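Local coordinates for protein putative Type I topoisomerase (Deinococcus radiodurans, PDB 3M4A) that probably relaxes supercoiled DNA as a type IB topoisomerase, breaking and rejoining one strand without ATP, at residues Glu260-Val271 / Ile290-Leu299. Residues are numbered along the deposited sequence; the frame is centred on the assembly and turned at random.
Sequences ERQAKKVLVDCV and ICPVIFDRYL
With CG of Tyr298 swung opposite the backbone N (chi1 -176°) and CG of Phe295 opposite its own carbonyl carbon (chi1 -75°), both rings of helix 292-299 reach helix 260-271, one on Ala263, Val266 and Leu267, the other on Leu267, Cys270 and Val271. Leu267 lies between them: its CD2 sits over one face of the Phe295 ring, 3.7 Å from the centroid in a CH-pi contact, while the same methyl lies 3.7 Å from Tyr298 CD2. A branched leucine suits this place because its other methyl, CD1, is left to meet Leu299 CD1 at 4.0 Å. Val271 CG2 meets the edge of the Phe295 ring in its plane, 3.6 Å from CZ, and Cys270 SG makes an oblique sulfur-aromatic contact with the same ring. Were Phe295 replaced by an alanine, Leu267 CD2 and Val271 CG2 would probably lose the ring they pack on, a gap would open between the helices, and the sulfur-aromatic contact of Cys270 would go. The motif is a roughly antiparallel helix pair, the axes of segments 260-271 and 292-299 approaching to 10.4 Å at 148°, within the helical catalytic core of this type IB topoisomerase and about 25 Å from the bound DNA at the nearest atom. Leu299 enters as a knob into the hole formed by Glu260, Ala263, Lys264 and Leu267; because Ala263 is small, Leu299 CD2 comes within 3.7 Å of Ala263 CB. No hydrogen bond crosses between the two segments. A tyrosine nevertheless suits its place, since the Tyr298 hydroxyl, beside the Val266 methyls, hydrogen-bonds to Gly255 O.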
loop_
_atom_site.group_PDB
_atom_site.type_symbol
_atom_site.label_atom_id
_atom_site.label_comp_id
_atom_site.label_asym_id
_atom_site.label_seq_id
_atom_site.Cartn_x
_atom_site.Cartn_y
_atom_site.Cartn_z
ATOM N N GLU A 260 -5.337 15.725 -28.946
ATOM C CA GLU A 260 -5.836 14.582 -28.194
ATOM C C GLU A 260 -5.267 13.277 -28.731
ATOM O O GLU A 260 -5.076 12.327 -27.972
ATOM C CB GLU A 260 -7.363 14.549 -28.216
ATOM C CG GLU A 260 -7.956 13.365 -27.462
ATOM C CD GLU A 260 -9.320 13.644 -26.858
ATOM O OE1 GLU A 260 -9.656 14.832 -26.628
ATOM O OE2 GLU A 260 -10.050 12.662 -26.587
ATOM N N ARG A 261 -4.985 13.243 -30.033
ATOM C CA ARG A 261 -4.404 12.064 -30.667
ATOM C C ARG A 261 -2.980 11.828 -30.166
ATOM O O ARG A 261 -2.597 10.692 -29.902
ATOM C CB ARG A 261 -4.420 12.195 -32.197
ATOM C CG ARG A 261 -4.432 10.855 -32.911
ATOM C CD ARG A 261 -4.329 10.984 -34.440
ATOM N NE ARG A 261 -2.940 11.065 -34.908
ATOM C CZ ARG A 261 -2.075 10.047 -34.902
ATOM N NH1 ARG A 261 -2.433 8.851 -34.434
ATOM N NH2 ARG A 261 -0.836 10.225 -35.356
ATOM N N GLN A 262 -2.210 12.906 -30.027
ATOM C CA GLN A 262 -0.851 12.809 -29.491
ATOM C C GLN A 262 -0.868 12.448 -28.007
ATOM O O GLN A 262 0.014 11.716 -27.537
ATOM C CB GLN A 262 -0.073 14.109 -29.710
ATOM C CG GLN A 262 0.394 14.326 -31.152
ATOM C CD GLN A 262 1.288 13.202 -31.660
ATOM O OE1 GLN A 262 0.991 12.576 -32.681
ATOM N NE2 GLN A 262 2.372 12.927 -30.941
ATOM N N ALA A 263 -1.860 12.971 -27.283
ATOM C CA ALA A 263 -2.065 12.647 -25.860
ATOM C C ALA A 263 -2.322 11.158 -25.667
ATOM O O ALA A 263 -1.811 10.543 -24.739
ATOM C CB ALA A 263 -3.232 13.465 -25.278
ATOM N N LYS A 264 -3.126 10.570 -26.548
ATOM C CA LYS A 264 -3.448 9.154 -26.435
ATOM C C LYS A 264 -2.226 8.251 -26.658
ATOM O O LYS A 264 -2.146 7.166 -26.081
ATOM C CB LYS A 264 -4.595 8.786 -27.375
ATOM C CG LYS A 264 -5.933 9.270 -26.888
ATOM C CD LYS A 264 -7.002 8.989 -27.913
ATOM C CE LYS A 264 -8.372 9.405 -27.414
ATOM N NZ LYS A 264 -9.383 9.366 -28.517
ATOM N N LYS A 265 -1.278 8.701 -27.476
ATOM C CA LYS A 265 -0.005 8.001 -27.644
ATOM C C LYS A 265 0.785 7.987 -26.327
ATOM O O LYS A 265 1.435 6.993 -25.990
ATOM C CB LYS A 265 0.847 8.677 -28.724
ATOM C CG LYS A 265 2.184 7.977 -28.997
ATOM C CD LYS A 265 3.293 8.925 -29.452
ATOM C CE LYS A 265 3.977 9.635 -28.280
ATOM N NZ LYS A 265 4.711 8.681 -27.406
ATOM N N VAL A 266 0.758 9.103 -25.609
ATOM C CA VAL A 266 1.462 9.186 -24.322
ATOM C C VAL A 266 0.819 8.216 -23.325
ATOM O O VAL A 266 1.518 7.544 -22.547
ATOM C CB VAL A 266 1.472 10.623 -23.734
ATOM C CG1 VAL A 266 2.226 10.655 -22.384
ATOM C CG2 VAL A 266 2.097 11.625 -24.720
ATOM N N LEU A 267 -0.506 8.135 -23.352
ATOM C CA LEU A 267 -1.226 7.200 -22.487
ATOM C C LEU A 267 -0.805 5.754 -22.755
ATOM O O LEU A 267 -0.660 4.976 -21.820
ATOM C CB LEU A 267 -2.738 7.359 -22.636
ATOM C CG LEU A 267 -3.343 8.678 -22.150
ATOM C CD1 LEU A 267 -4.855 8.626 -22.294
ATOM C CD2 LEU A 267 -2.949 8.981 -20.698
ATOM N N VAL A 268 -0.610 5.393 -24.025
ATOM C CA VAL A 268 -0.107 4.047 -24.366
ATOM C C VAL A 268 1.251 3.792 -23.712
ATOM O O VAL A 268 1.437 2.759 -23.066
ATOM C CB VAL A 268 -0.007 3.837 -25.909
ATOM C CG1 VAL A 268 0.751 2.546 -26.249
ATOM C CG2 VAL A 268 -1.394 3.823 -26.515
ATOM N N ASP A 269 2.179 4.734 -23.848
ATOM C CA ASP A 269 3.507 4.612 -23.240
ATOM C C ASP A 269 3.423 4.493 -21.717
ATOM O O ASP A 269 4.161 3.719 -21.103
ATOM C CB ASP A 269 4.381 5.816 -23.580
ATOM C CG ASP A 269 4.844 5.825 -25.026
ATOM O OD1 ASP A 269 4.883 4.750 -25.668
ATOM O OD2 ASP A 269 5.202 6.917 -25.504
ATOM N N CYS A 270 2.533 5.281 -21.126
ATOM C CA CYS A 270 2.305 5.268 -19.679
ATOM C C CYS A 270 1.844 3.895 -19.196
ATOM O O CYS A 270 2.425 3.347 -18.254
ATOM C CB CYS A 270 1.284 6.345 -19.314
ATOM S SG CYS A 270 0.768 6.401 -17.591
ATOM N N VAL A 271 0.827 3.334 -19.854
ATOM C CA VAL A 271 0.304 2.024 -19.493
ATOM C C VAL A 271 1.390 0.957 -19.573
ATOM O O VAL A 271 1.480 0.110 -18.697
ATOM C CB VAL A 271 -0.928 1.616 -20.354
ATOM C CG1 VAL A 271 -1.331 0.162 -20.091
ATOM C CG2 VAL A 271 -2.098 2.551 -20.059
ATOM N N ILE A 290 -4.836 1.156 -13.071
ATOM C CA ILE A 290 -4.783 2.619 -13.184
ATOM C C ILE A 290 -6.202 3.184 -13.191
ATOM O O ILE A 290 -7.016 2.833 -14.063
ATOM C CB ILE A 290 -4.068 3.085 -14.474
ATOM C CG1 ILE A 290 -2.636 2.539 -14.568
ATOM C CG2 ILE A 290 -4.031 4.607 -14.547
ATOM C CD1 ILE A 290 -1.978 2.758 -15.907
ATOM N N CYS A 291 -6.504 4.061 -12.239
ATOM C CA CYS A 291 -7.817 4.717 -12.212
ATOM C C CYS A 291 -7.975 5.610 -13.454
ATOM O O CYS A 291 -7.148 6.465 -13.712
ATOM C CB CYS A 291 -7.985 5.520 -10.921
ATOM S SG CYS A 291 -9.543 6.409 -10.850
ATOM N N PRO A 292 -9.067 5.430 -14.227
ATOM C CA PRO A 292 -9.207 6.183 -15.474
ATOM C C PRO A 292 -9.343 7.688 -15.293
ATOM O O PRO A 292 -9.099 8.464 -16.218
ATOM C CB PRO A 292 -10.493 5.604 -16.093
ATOM C CG PRO A 292 -11.244 5.046 -14.977
ATOM C CD PRO A 292 -10.220 4.555 -13.971
ATOM N N VAL A 293 -9.715 8.116 -14.095
ATOM C CA VAL A 293 -9.798 9.538 -13.817
ATOM C C VAL A 293 -8.492 10.267 -14.144
ATOM O O VAL A 293 -8.512 11.365 -14.683
ATOM C CB VAL A 293 -10.243 9.793 -12.359
ATOM C CG1 VAL A 293 -10.118 11.284 -11.994
ATOM C CG2 VAL A 293 -11.685 9.295 -12.166
ATOM N N ILE A 294 -7.347 9.648 -13.858
ATOM C CA ILE A 294 -6.040 10.251 -14.126
ATOM C C ILE A 294 -5.839 10.527 -15.624
ATOM O O ILE A 294 -5.285 11.565 -16.029
ATOM C CB ILE A 294 -4.908 9.332 -13.545
ATOM C CG1 ILE A 294 -4.730 9.606 -12.046
ATOM C CG2 ILE A 294 -3.583 9.518 -14.267
ATOM C CD1 ILE A 294 -5.974 9.364 -11.212
ATOM N N PHE A 295 -6.299 9.572 -16.445
ATOM C CA PHE A 295 -6.235 9.674 -17.910
ATOM C C PHE A 295 -7.218 10.733 -18.430
ATOM O O PHE A 295 -6.858 11.523 -19.296
ATOM C CB PHE A 295 -6.528 8.313 -18.552
ATOM C CG PHE A 295 -5.388 7.325 -18.457
ATOM C CD1 PHE A 295 -4.258 7.581 -17.682
ATOM C CD2 PHE A 295 -5.450 6.130 -19.148
ATOM C CE1 PHE A 295 -3.221 6.667 -17.617
ATOM C CE2 PHE A 295 -4.400 5.203 -19.078
ATOM C CZ PHE A 295 -3.294 5.486 -18.302
ATOM N N ASP A 296 -8.433 10.754 -17.884
ATOM C CA ASP A 296 -9.410 11.824 -18.186
ATOM C C ASP A 296 -8.804 13.209 -17.976
ATOM O O ASP A 296 -8.848 14.076 -18.858
ATOM C CB ASP A 296 -10.665 11.719 -17.318
ATOM C CG ASP A 296 -11.536 10.521 -17.652
ATOM O OD1 ASP A 296 -11.435 9.953 -18.767
ATOM O OD2 ASP A 296 -12.325 10.152 -16.768
ATOM N N ARG A 297 -8.195 13.427 -16.810
ATOM C CA ARG A 297 -7.591 14.721 -16.550
ATOM C C ARG A 297 -6.475 15.042 -17.536
ATOM O O ARG A 297 -6.393 16.162 -18.057
ATOM C CB ARG A 297 -7.113 14.817 -15.098
ATOM C CG ARG A 297 -8.220 14.705 -14.082
ATOM C CD ARG A 297 -9.264 15.831 -14.126
ATOM N NE ARG A 297 -10.258 15.525 -13.113
ATOM C CZ ARG A 297 -11.303 14.713 -13.288
ATOM N NH1 ARG A 297 -11.532 14.156 -14.475
ATOM N NH2 ARG A 297 -12.127 14.453 -12.288
ATOM N N TYR A 298 -5.626 14.058 -17.829
ATOM C CA TYR A 298 -4.548 14.258 -18.789
ATOM C C TYR A 298 -5.082 14.698 -20.150
ATOM O O TYR A 298 -4.548 15.613 -20.770
ATOM C CB TYR A 298 -3.717 12.980 -18.933
ATOM C CG TYR A 298 -2.539 13.160 -19.848
ATOM C CD1 TYR A 298 -1.437 13.919 -19.451
ATOM C CD2 TYR A 298 -2.533 12.605 -21.131
ATOM C CE1 TYR A 298 -0.356 14.101 -20.291
ATOM C CE2 TYR A 298 -1.454 12.773 -21.980
ATOM C CZ TYR A 298 -0.369 13.521 -21.564
ATOM O OH TYR A 298 0.706 13.708 -22.405
ATOM N N LEU A 299 -6.145 14.051 -20.597
ATOM C CA LEU A 299 -6.765 14.364 -21.891
ATOM C C LEU A 299 -7.392 15.763 -21.939
ATOM O O LEU A 299 -7.538 16.344 -23.023
ATOM C CB LEU A 299 -7.796 13.292 -22.255
ATOM C CG LEU A 299 -7.153 11.958 -22.642
ATOM C CD1 LEU A 299 -8.192 10.859 -22.768
ATOM C CD2 LEU A 299 -6.355 12.088 -23.913
#